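Local coordinates for protein aminopeptidase N (Francisella tularensis subsp. tularensis, PDB 5DLL) that probably releases N-terminal amino acids from intracellular peptides produced by protein breakdown, as a zinc-dependent aminopeptidase of the M1 family, at residues S129-A134 with G273-K278; D211-K216 with D244-D249; E256-T261 with F312-G317; D318-R323 with K417-R422. One frame throughout, in Å; residues are numbered along the deposited sequence.

Contact 1: residues S129-A134 with G273-K278; sequences STQCEA and GAMENK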
# COMPACT_ATOMS: atom_id res chain seq x y z
N SER A 129 -10.37 12.46 -19.45
CA SER A 129 -10.27 11.61 -18.28
C SER A 129 -10.55 12.46 -17.05
O SER A 129 -10.31 13.66 -17.08
CB SER A 129 -8.88 10.97 -18.21
OG SER A 129 -8.57 10.55 -16.89
N THR A 130 -11.04 11.84 -15.99
CA THR A 130 -11.38 12.57 -14.77
C THR A 130 -10.59 12.08 -13.57
O THR A 130 -9.84 11.11 -13.65
CB THR A 130 -12.88 12.41 -14.42
OG1 THR A 130 -13.14 11.04 -14.12
CG2 THR A 130 -13.76 12.87 -15.57
N GLN A 131 -10.78 12.80 -12.47
CA GLN A 131 -10.32 12.38 -11.16
C GLN A 131 -11.09 13.22 -10.16
O GLN A 131 -10.94 14.45 -10.14
CB GLN A 131 -8.81 12.60 -11.01
CG GLN A 131 -8.28 12.42 -9.59
CD GLN A 131 -8.56 11.04 -9.03
OE1 GLN A 131 -8.46 10.04 -9.74
NE2 GLN A 131 -8.90 10.98 -7.75
N CYS A 132 -11.92 12.58 -9.34
CA CYS A 132 -12.84 13.31 -8.48
C CYS A 132 -12.60 13.15 -6.97
O CYS A 132 -13.15 13.91 -6.19
CB CYS A 132 -14.28 12.96 -8.85
SG CYS A 132 -14.71 13.44 -10.54
N GLU A 133 -11.80 12.17 -6.55
CA GLU A 133 -11.42 12.10 -5.14
C GLU A 133 -10.25 13.06 -4.91
O GLU A 133 -9.30 13.03 -5.68
CB GLU A 133 -11.01 10.68 -4.73
CG GLU A 133 -10.66 10.54 -3.25
CD GLU A 133 -10.41 9.10 -2.81
OE1 GLU A 133 -9.99 8.28 -3.65
OE2 GLU A 133 -10.63 8.80 -1.62
N ALA A 134 -10.30 13.91 -3.88
CA ALA A 134 -11.41 14.00 -2.91
C ALA A 134 -12.54 14.94 -3.37
O ALA A 134 -13.71 14.62 -3.20
CB ALA A 134 -10.88 14.45 -1.56
N GLY A 273 -2.50 6.85 -9.35
CA GLY A 273 -1.89 5.51 -9.39
C GLY A 273 -2.96 4.49 -9.71
O GLY A 273 -2.85 3.74 -10.68
N ALA A 274 -4.00 4.47 -8.87
CA ALA A 274 -5.19 3.68 -9.11
C ALA A 274 -6.38 4.35 -8.44
O ALA A 274 -6.23 4.99 -7.40
CB ALA A 274 -5.00 2.27 -8.57
N MET A 275 -7.57 4.22 -9.04
CA MET A 275 -8.76 4.84 -8.46
C MET A 275 -9.99 3.95 -8.62
O MET A 275 -10.21 3.39 -9.69
CB MET A 275 -9.01 6.23 -9.08
CG MET A 275 -10.23 6.96 -8.52
SD MET A 275 -10.12 7.38 -6.76
CE MET A 275 -11.84 7.30 -6.26
N GLU A 276 -10.79 3.88 -7.57
CA GLU A 276 -11.88 2.91 -7.47
C GLU A 276 -13.20 3.38 -8.07
O GLU A 276 -14.27 3.01 -7.56
CB GLU A 276 -12.11 2.51 -6.01
CG GLU A 276 -12.78 3.57 -5.14
CD GLU A 276 -11.85 4.27 -4.17
OE1 GLU A 276 -10.62 4.28 -4.40
OE2 GLU A 276 -12.38 4.82 -3.18
N ASN A 277 -13.16 4.17 -9.13
CA ASN A 277 -14.40 4.75 -9.67
C ASN A 277 -15.38 3.63 -9.98
O ASN A 277 -15.01 2.63 -10.59
CB ASN A 277 -14.14 5.61 -10.91
CG ASN A 277 -13.10 6.68 -10.68
OD1 ASN A 277 -12.08 6.72 -11.37
ND2 ASN A 277 -13.33 7.55 -9.70
N LYS A 278 -16.63 3.80 -9.55
CA LYS A 278 -17.63 2.73 -9.60
C LYS A 278 -17.84 2.21 -11.02
O LYS A 278 -18.27 2.95 -11.90
CB LYS A 278 -18.94 3.22 -8.99
CG LYS A 278 -20.12 2.25 -9.05
CD LYS A 278 -19.87 0.96 -8.29
CE LYS A 278 -21.16 0.17 -8.09
NZ LYS A 278 -21.89 0.62 -6.87
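Met275 reaches from the short strand 274-275 across to Gln131 and Glu133, and its side chain makes most of the nonpolar contact between the segments. Its CG stands anti to the backbone N (chi1 -179°) and the chain then bends at chi2 and again at chi3, which lays SD and CE beside Glu133. SD lies 3.2 Å from Glu133 OE1, while the terminal CE packs near Glu133 CB at 3.8 Å. Further back along the same side chain, Met275 CG is 3.8 Å from Gln131 OE1.

Polar contacts organise the facing segment. Gln131 bends at chi2 so that its amide NE2 donates over 2.9 Å to Glu133 O, the carbonyl oxygen of the cis peptide that joins Glu133 to Ala134; the bond is nearly straight (160°), meets a carbonyl lone pair and lies in the amide plane. It ties the Gln131 amide to the backbone two residues on.

Two carboxylates then converge, with Glu133 OE1 4.1 Å from Glu276 OE1. Lys331 forms a salt bridge with Glu276 OE2 and a long, weak ion pair with Glu133. Residues 273-277 spell GAMEN, the exopeptidase signature of M1 enzymes, whose glutamate in relatives helps recognise the substrate's free amino terminus. Met275 is held by backbone bonding to Ile282 of strand 280-284, while Gln131 packs on Tyr122 of strand 122-123, so the contact joins two separate sheets.

Contact 2: residues D211-K216 with D244-D249; sequences DTYITK and DSMKWD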
# COMPACT_ATOMS: atom_id res chain seq x y z
N ASP A 211 -13.91 -9.55 -22.24
CA ASP A 211 -14.03 -10.92 -21.75
C ASP A 211 -15.28 -10.99 -20.86
O ASP A 211 -16.02 -10.00 -20.78
CB ASP A 211 -12.78 -11.31 -20.96
CG ASP A 211 -12.55 -12.82 -20.89
OD1 ASP A 211 -13.52 -13.59 -21.05
OD2 ASP A 211 -11.40 -13.22 -20.65
N THR A 212 -15.51 -12.13 -20.22
CA THR A 212 -16.73 -12.35 -19.44
C THR A 212 -16.46 -13.08 -18.12
O THR A 212 -15.45 -13.76 -17.96
CB THR A 212 -17.75 -13.18 -20.26
OG1 THR A 212 -17.66 -12.84 -21.64
CG2 THR A 212 -19.17 -12.91 -19.78
N TYR A 213 -17.37 -12.89 -17.17
CA TYR A 213 -17.34 -13.59 -15.89
C TYR A 213 -18.77 -13.90 -15.45
O TYR A 213 -19.61 -13.01 -15.37
CB TYR A 213 -16.64 -12.74 -14.82
CG TYR A 213 -16.63 -13.40 -13.46
CD1 TYR A 213 -15.63 -14.30 -13.12
CD2 TYR A 213 -17.63 -13.15 -12.53
CE1 TYR A 213 -15.62 -14.93 -11.89
CE2 TYR A 213 -17.63 -13.77 -11.30
CZ TYR A 213 -16.63 -14.66 -10.98
OH TYR A 213 -16.62 -15.28 -9.76
N ILE A 214 -19.05 -15.17 -15.16
CA ILE A 214 -20.37 -15.59 -14.69
C ILE A 214 -20.42 -15.50 -13.17
O ILE A 214 -19.58 -16.09 -12.48
CB ILE A 214 -20.72 -17.03 -15.12
CG1 ILE A 214 -20.67 -17.18 -16.64
CG2 ILE A 214 -22.08 -17.44 -14.57
CD1 ILE A 214 -21.84 -16.56 -17.37
N THR A 215 -21.41 -14.78 -12.66
CA THR A 215 -21.54 -14.58 -11.22
C THR A 215 -22.17 -15.79 -10.54
O THR A 215 -22.65 -16.73 -11.19
CB THR A 215 -22.37 -13.32 -10.91
OG1 THR A 215 -23.70 -13.45 -11.42
CG2 THR A 215 -21.72 -12.10 -11.52
N LYS A 216 -22.17 -15.74 -9.21
CA LYS A 216 -22.74 -16.76 -8.33
C LYS A 216 -24.25 -16.95 -8.55
O LYS A 216 -24.77 -18.06 -8.39
CB LYS A 216 -22.47 -16.32 -6.89
CG LYS A 216 -22.92 -17.23 -5.76
CD LYS A 216 -22.37 -16.72 -4.42
CE LYS A 216 -22.64 -15.22 -4.19
NZ LYS A 216 -22.07 -14.70 -2.92
N ASP A 244 -9.91 -13.43 -10.64
CA ASP A 244 -9.47 -13.90 -9.32
C ASP A 244 -10.11 -13.07 -8.21
O ASP A 244 -10.52 -13.60 -7.18
CB ASP A 244 -7.94 -13.82 -9.18
CG ASP A 244 -7.19 -14.60 -10.27
OD1 ASP A 244 -7.70 -15.63 -10.76
OD2 ASP A 244 -6.07 -14.16 -10.62
N SER A 245 -10.18 -11.75 -8.42
CA SER A 245 -10.76 -10.82 -7.46
C SER A 245 -12.25 -11.06 -7.26
O SER A 245 -12.73 -11.14 -6.13
CB SER A 245 -10.57 -9.38 -7.93
OG SER A 245 -9.20 -9.08 -8.13
N MET A 246 -12.97 -11.17 -8.38
CA MET A 246 -14.41 -11.34 -8.36
C MET A 246 -14.82 -12.64 -7.67
O MET A 246 -15.73 -12.65 -6.84
CB MET A 246 -14.96 -11.32 -9.79
CG MET A 246 -15.27 -9.93 -10.33
SD MET A 246 -15.71 -9.93 -12.08
CE MET A 246 -16.80 -8.51 -12.15
N LYS A 247 -14.13 -13.72 -8.03
CA LYS A 247 -14.39 -15.05 -7.47
C LYS A 247 -14.09 -15.12 -5.98
O LYS A 247 -14.83 -15.74 -5.22
CB LYS A 247 -13.56 -16.10 -8.22
CG LYS A 247 -13.71 -17.52 -7.70
CD LYS A 247 -12.91 -18.49 -8.57
CE LYS A 247 -12.66 -19.81 -7.85
NZ LYS A 247 -13.93 -20.51 -7.50
N TRP A 248 -12.99 -14.50 -5.56
CA TRP A 248 -12.56 -14.54 -4.17
C TRP A 248 -13.54 -13.79 -3.27
O TRP A 248 -13.76 -14.17 -2.12
CB TRP A 248 -11.17 -13.94 -4.01
CG TRP A 248 -10.71 -13.89 -2.60
CD1 TRP A 248 -10.12 -14.89 -1.89
CD2 TRP A 248 -10.80 -12.77 -1.71
NE1 TRP A 248 -9.83 -14.47 -0.62
CE2 TRP A 248 -10.23 -13.16 -0.48
CE3 TRP A 248 -11.29 -11.46 -1.83
CZ2 TRP A 248 -10.15 -12.30 0.62
CZ3 TRP A 248 -11.21 -10.61 -0.74
CH2 TRP A 248 -10.65 -11.04 0.47
N ASP A 249 -14.12 -12.73 -3.81
CA ASP A 249 -15.06 -11.92 -3.07
C ASP A 249 -16.35 -12.71 -2.88
O ASP A 249 -16.93 -12.71 -1.79
CB ASP A 249 -15.34 -10.60 -3.81
CG ASP A 249 -15.42 -9.40 -2.87
OD1 ASP A 249 -15.45 -9.58 -1.64
OD2 ASP A 249 -15.44 -8.26 -3.38
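Tyr213 and Met246 form a Met-aromatic contact between the edge strand 207-214 of a five-stranded mixed sheet and helix 236-253, an example of helix-on-sheet packing in the M1 peptidase fold. The sulfur contact is oblique: Met246 SD stands 4.2 Å from the centroid of the Tyr213 ring, 31° off the ring normal, and its nearest ring atom is Tyr213 CD2 at 3.8 Å.

A CH-pi contact accompanies it. Met246 CB lies over one face of the same ring, 4.0 Å from the centroid of the Tyr213 ring and only 15° off the normal. The two side chains run past each other in opposite directions, which is why the methionine covers the ring at two points, CB toward the hydroxyl end and SD near the end joined to the backbone. The tyrosine meets it by extending straight toward the helix, CG anti to the backbone N (chi1 178°).

At the far end of the ring the phenol oxygen lies close to CA and CB of Lys247, whose own amine turns aside to a salt bridge with Asp251. Val221 and Leu223 of strand 220-227 and Tyr311 of helix 297-312 also pack on the methionine.

The polar contribution comes from outside the two segments. Tyr213 OH is hydrogen-bonded to Glu250 OE1, one turn further along the helix, whereas the nearer Lys247 N, 3.4 Å from Tyr213 OH, is too poorly angled to form a bond.

Contact 3: residues E256-T261 with F312-G317; sequences EYDLDT and FHNWTG. With ZN (zinc ion), chain B.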
# COMPACT_ATOMS: atom_id res chain seq x y z
N GLU A 256 -21.22 -10.39 -4.49
CA GLU A 256 -21.38 -10.49 -5.93
C GLU A 256 -21.34 -9.09 -6.57
O GLU A 256 -21.88 -8.12 -6.01
CB GLU A 256 -22.71 -11.18 -6.23
CG GLU A 256 -22.85 -11.76 -7.62
CD GLU A 256 -24.21 -12.39 -7.86
OE1 GLU A 256 -24.82 -12.90 -6.89
OE2 GLU A 256 -24.66 -12.39 -9.03
N TYR A 257 -20.72 -8.98 -7.74
CA TYR A 257 -20.72 -7.73 -8.50
C TYR A 257 -22.16 -7.32 -8.80
O TYR A 257 -23.03 -8.17 -8.96
CB TYR A 257 -19.92 -7.89 -9.79
CG TYR A 257 -19.69 -6.58 -10.55
CD1 TYR A 257 -19.01 -5.52 -9.96
CD2 TYR A 257 -20.14 -6.43 -11.86
CE1 TYR A 257 -18.80 -4.33 -10.65
CE2 TYR A 257 -19.93 -5.25 -12.56
CZ TYR A 257 -19.26 -4.20 -11.95
OH TYR A 257 -19.05 -3.04 -12.64
N ASP A 258 -22.39 -6.01 -8.88
CA ASP A 258 -23.75 -5.46 -8.91
C ASP A 258 -24.22 -4.88 -10.26
O ASP A 258 -25.39 -4.52 -10.40
CB ASP A 258 -23.91 -4.43 -7.78
CG ASP A 258 -22.75 -3.44 -7.69
OD1 ASP A 258 -21.69 -3.66 -8.32
OD2 ASP A 258 -22.90 -2.42 -6.98
N LEU A 259 -23.32 -4.80 -11.25
CA LEU A 259 -23.65 -4.27 -12.58
C LEU A 259 -23.41 -5.31 -13.66
O LEU A 259 -22.79 -6.34 -13.42
CB LEU A 259 -22.80 -3.04 -12.88
CG LEU A 259 -22.82 -1.91 -11.85
CD1 LEU A 259 -21.65 -0.96 -12.09
CD2 LEU A 259 -24.14 -1.15 -11.90
N ASP A 260 -23.91 -5.03 -14.87
CA ASP A 260 -23.76 -5.94 -16.01
C ASP A 260 -22.44 -5.76 -16.75
O ASP A 260 -22.13 -6.55 -17.64
CB ASP A 260 -24.90 -5.76 -17.01
CG ASP A 260 -26.26 -5.93 -16.38
OD1 ASP A 260 -26.35 -6.59 -15.32
OD2 ASP A 260 -27.24 -5.39 -16.95
N THR A 261 -21.70 -4.70 -16.42
CA THR A 261 -20.40 -4.45 -17.04
C THR A 261 -19.41 -3.84 -16.04
O THR A 261 -19.80 -3.14 -15.11
CB THR A 261 -20.51 -3.58 -18.32
OG1 THR A 261 -19.21 -3.10 -18.70
CG2 THR A 261 -21.43 -2.40 -18.12
N PHE A 312 -12.35 -4.41 -4.68
CA PHE A 312 -12.95 -4.61 -3.36
C PHE A 312 -13.65 -3.35 -2.84
O PHE A 312 -14.62 -3.46 -2.10
CB PHE A 312 -11.91 -5.14 -2.36
CG PHE A 312 -11.22 -6.41 -2.82
CD1 PHE A 312 -11.92 -7.39 -3.52
CD2 PHE A 312 -9.87 -6.61 -2.58
CE1 PHE A 312 -11.30 -8.54 -3.96
CE2 PHE A 312 -9.24 -7.77 -3.01
CZ PHE A 312 -9.96 -8.73 -3.70
N HIS A 313 -13.19 -2.18 -3.27
CA HIS A 313 -13.90 -0.92 -2.95
C HIS A 313 -15.35 -0.92 -3.43
O HIS A 313 -16.18 -0.23 -2.84
CB HIS A 313 -13.20 0.30 -3.55
CG HIS A 313 -12.09 0.83 -2.70
ND1 HIS A 313 -12.25 1.16 -1.38
CD2 HIS A 313 -10.79 1.09 -3.00
CE1 HIS A 313 -11.10 1.60 -0.89
NE2 HIS A 313 -10.20 1.57 -1.86
N ASN A 314 -15.66 -1.69 -4.48
CA ASN A 314 -17.02 -1.76 -5.00
C ASN A 314 -18.08 -1.91 -3.91
O ASN A 314 -19.16 -1.33 -4.02
CB ASN A 314 -17.17 -2.90 -6.01
CG ASN A 314 -18.48 -2.84 -6.76
OD1 ASN A 314 -18.79 -1.83 -7.37
ND2 ASN A 314 -19.27 -3.92 -6.71
N TRP A 315 -17.77 -2.70 -2.89
CA TRP A 315 -18.65 -2.82 -1.73
C TRP A 315 -18.17 -1.95 -0.57
O TRP A 315 -18.94 -1.16 -0.04
CB TRP A 315 -18.80 -4.29 -1.30
CG TRP A 315 -19.78 -5.03 -2.16
CD1 TRP A 315 -19.50 -5.79 -3.26
CD2 TRP A 315 -21.21 -5.03 -2.03
NE1 TRP A 315 -20.66 -6.27 -3.81
CE2 TRP A 315 -21.73 -5.82 -3.08
CE3 TRP A 315 -22.10 -4.44 -1.12
CZ2 TRP A 315 -23.10 -6.04 -3.24
CZ3 TRP A 315 -23.46 -4.66 -1.29
CH2 TRP A 315 -23.95 -5.46 -2.34
N THR A 316 -16.90 -2.09 -0.21
CA THR A 316 -16.33 -1.32 0.90
C THR A 316 -15.73 0.00 0.40
O THR A 316 -14.51 0.16 0.32
CB THR A 316 -15.26 -2.12 1.67
OG1 THR A 316 -14.24 -2.57 0.77
CG2 THR A 316 -15.91 -3.33 2.35
N GLY A 317 -16.62 0.94 0.08
CA GLY A 317 -16.22 2.26 -0.38
C GLY A 317 -17.25 2.89 -1.29
O GLY A 317 -17.65 4.03 -1.09
ZN ZN B . -8.19 2.35 -1.83
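Asn314 and Asp258 meet from opposite directions through one nearly straight hydrogen bond: Asn314 ND2 donates to Asp258 OD1 over 2.9 Å at 169°. The acceptor lies in the amide plane of Asn314, yet the donor stands above the carboxylate plane, the two flat groups being turned 72° apart. A second bond runs alongside, from Trp315 NE1 to the backbone oxygen of Glu256 at 3.1 Å. That oxygen sits at the indole edge, in the ring plane, whereas the N-H comes to it from above the carbonyl plane. Tyr257 closes the group, its CD1 packing 3.6 Å from Asn314 ND2.

Several neighbours position these groups. Tyr257 OH donates to Thr261 O across 2.6 Å, a bond that spans the loop and fixes the phenol end. Glu256 turns its carboxylate away, to Ser217 and Thr215, and Arg219 takes Tyr257 O. On the other segment, Trp315 makes an edge-to-face contact with Phe420.

His313 lies next to Asn314 in sequence but faces the opposite way, toward the metal. Thr316, at the centre of an inverse gamma turn, accepts His313 ND1 on its O (3.0 Å), which probably helps orient the ring so that NE2 points at the zinc. His309 of the same HExxH motif and Glu332, further along the chain, are the other protein ligands, as is typical of M1 metallopeptidases.

Contact 4: residues D318-R323 with K417-R422; sequences DRVTCR and KLYFER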
# COMPACT_ATOMS: atom_id res chain seq x y z
N ASP A 318 -17.69 2.13 -2.29
CA ASP A 318 -18.63 2.63 -3.29
C ASP A 318 -20.08 2.35 -2.89
O ASP A 318 -20.92 3.24 -2.94
CB ASP A 318 -18.35 2.01 -4.67
CG ASP A 318 -16.94 2.29 -5.17
OD1 ASP A 318 -16.11 2.82 -4.40
OD2 ASP A 318 -16.66 1.97 -6.34
N ARG A 319 -20.36 1.12 -2.50
CA ARG A 319 -21.71 0.72 -2.15
C ARG A 319 -22.09 1.21 -0.75
O ARG A 319 -23.20 1.68 -0.53
CB ARG A 319 -21.85 -0.79 -2.27
CG ARG A 319 -23.27 -1.26 -2.46
CD ARG A 319 -23.76 -1.10 -3.89
NE ARG A 319 -25.15 -1.53 -3.96
CZ ARG A 319 -25.57 -2.75 -4.30
NH1 ARG A 319 -24.71 -3.70 -4.66
NH2 ARG A 319 -26.86 -3.02 -4.31
N VAL A 320 -21.15 1.10 0.19
CA VAL A 320 -21.22 1.79 1.48
C VAL A 320 -19.95 2.62 1.60
O VAL A 320 -18.85 2.07 1.54
CB VAL A 320 -21.27 0.80 2.66
CG1 VAL A 320 -21.50 1.54 3.97
CG2 VAL A 320 -22.33 -0.27 2.43
N THR A 321 -20.12 3.93 1.78
CA THR A 321 -19.00 4.88 1.74
C THR A 321 -18.72 5.54 3.11
O THR A 321 -19.36 5.23 4.11
CB THR A 321 -19.23 5.97 0.66
OG1 THR A 321 -17.99 6.63 0.37
CG2 THR A 321 -20.29 6.99 1.09
N CYS A 322 -17.72 6.43 3.14
CA CYS A 322 -17.42 7.20 4.34
C CYS A 322 -18.30 8.46 4.41
O CYS A 322 -18.57 9.09 3.39
CB CYS A 322 -15.92 7.58 4.38
SG CYS A 322 -15.24 8.37 2.89
N ARG A 323 -18.74 8.80 5.62
CA ARG A 323 -19.58 9.98 5.87
C ARG A 323 -18.78 11.26 5.68
O ARG A 323 -19.28 12.24 5.11
CB ARG A 323 -20.12 9.92 7.29
CG ARG A 323 -21.07 11.04 7.66
CD ARG A 323 -21.26 11.10 9.17
NE ARG A 323 -20.08 11.63 9.84
CZ ARG A 323 -19.99 11.85 11.15
NH1 ARG A 323 -21.01 11.59 11.96
NH2 ARG A 323 -18.86 12.34 11.66
N LYS A 417 -22.00 -9.13 6.84
CA LYS A 417 -23.38 -9.37 6.41
C LYS A 417 -24.33 -8.29 6.98
O LYS A 417 -25.14 -7.72 6.23
CB LYS A 417 -23.82 -10.77 6.86
CG LYS A 417 -25.21 -11.20 6.43
CD LYS A 417 -25.22 -11.91 5.09
CE LYS A 417 -26.61 -12.39 4.73
NZ LYS A 417 -26.60 -13.29 3.54
N LEU A 418 -24.23 -8.02 8.28
CA LEU A 418 -25.07 -7.03 8.95
C LEU A 418 -24.69 -5.59 8.57
O LEU A 418 -25.56 -4.73 8.43
CB LEU A 418 -25.00 -7.18 10.47
CG LEU A 418 -25.99 -6.33 11.28
CD1 LEU A 418 -27.43 -6.76 10.99
CD2 LEU A 418 -25.69 -6.41 12.77
N TYR A 419 -23.39 -5.35 8.42
CA TYR A 419 -22.88 -4.04 8.02
C TYR A 419 -23.54 -3.54 6.73
O TYR A 419 -23.96 -2.39 6.66
CB TYR A 419 -21.36 -4.09 7.87
CG TYR A 419 -20.71 -2.81 7.37
CD1 TYR A 419 -20.59 -1.70 8.20
CD2 TYR A 419 -20.18 -2.73 6.08
CE1 TYR A 419 -19.98 -0.53 7.76
CE2 TYR A 419 -19.57 -1.57 5.63
CZ TYR A 419 -19.47 -0.47 6.47
OH TYR A 419 -18.87 0.68 6.02
N PHE A 420 -23.64 -4.42 5.73
CA PHE A 420 -24.28 -4.08 4.46
C PHE A 420 -25.80 -4.04 4.58
O PHE A 420 -26.45 -3.24 3.91
CB PHE A 420 -23.87 -5.06 3.36
CG PHE A 420 -22.41 -5.01 3.03
CD1 PHE A 420 -21.85 -3.88 2.46
CD2 PHE A 420 -21.58 -6.10 3.29
CE1 PHE A 420 -20.50 -3.82 2.16
CE2 PHE A 420 -20.23 -6.05 2.99
CZ PHE A 420 -19.69 -4.91 2.43
N GLU A 421 -26.37 -4.89 5.43
CA GLU A 421 -27.82 -4.88 5.68
C GLU A 421 -28.28 -3.52 6.21
O GLU A 421 -29.26 -2.95 5.74
CB GLU A 421 -28.23 -6.01 6.63
CG GLU A 421 -28.34 -7.39 5.96
CD GLU A 421 -28.35 -8.57 6.94
OE1 GLU A 421 -28.28 -8.37 8.17
OE2 GLU A 421 -28.44 -9.72 6.47
N ARG A 422 -27.55 -2.98 7.19
CA ARG A 422 -27.87 -1.67 7.74
C ARG A 422 -27.57 -0.54 6.77
O ARG A 422 -28.39 0.38 6.60
CB ARG A 422 -27.06 -1.42 9.02
CG ARG A 422 -27.52 -2.22 10.22
CD ARG A 422 -26.63 -1.95 11.43
NE ARG A 422 -27.15 -2.62 12.62
CZ ARG A 422 -26.50 -2.72 13.78
NH1 ARG A 422 -25.28 -2.20 13.94
NH2 ARG A 422 -27.07 -3.36 14.79
O HOH W 1 -16.89 0.85 3.43
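Val320 and Phe420 mark the nearest approach of the two backbones, with 7.3 Å between Val320 CA and Phe420 CA. Val320 lies at the passage from the weakly bonded helix 314-319 to the short strand 321-322, in an extended conformation, while residues 417-422 belong to the regular helix 390-423. Strand 321-322 pairs in parallel with strand 427-428, which follows that helix in the chain, and the valine lies beside the last turns of the helix.

Each methyl of Val320 has its own aromatic partner. CG1, anti to the backbone N (chi1 -173°), goes to the phenol end of Tyr419, 3.8 Å from Tyr419 CZ, and meets that ring obliquely. CG2, anti to the carbonyl carbon, approaches the edge of Phe420, with Phe420 CD1 at 3.6 Å. The two rings also touch each other: Tyr419 CD2 lies over the centre of one Phe420 face. Val320 therefore fits where the two aromatic side chains diverge.

Phe433 continues the cluster, edge-to-face with Tyr419, and Val428 packs on both Val320 and Tyr419.

A water adds the polar link. It donates to Val320 O at 3.0 Å and is hydrogen-bonded to Tyr419 OH, 3.3 Å from that oxygen. The chemistry is thus largely hydrophobic, joining the chain just beyond the zinc-site histidine to the long helix, with one solvent molecule serving both the backbone carbonyl and the phenol.

Overall arrangement
Contacts 1 and 3 reach the zinc site, while contact 4 lies behind it, the Tyr419 side chain about 13 Å from the metal. Contact 2 lies further out on the sheet that contact 1 also reaches, their centres 22 Å apart. Contact 1 approaches from the GAMEN side, the side chain of Glu276 ending about 4 Å from the zinc; contact 3 supplies the ligand His313, and Glu276 OE1 is 3.5 Å from His313 CD2. A weak ion pair, Lys278 NZ to Asp258 OD2 at 3.2 Å, also links contacts 1 and 3. Contacts 3 and 4 share helix 314-319, with a probable hydrogen bond between His313 O and Asp318 N. Contact 2 backs contact 3, Thr215 OG1 reaching Glu256 OE2 at 2.8 Å.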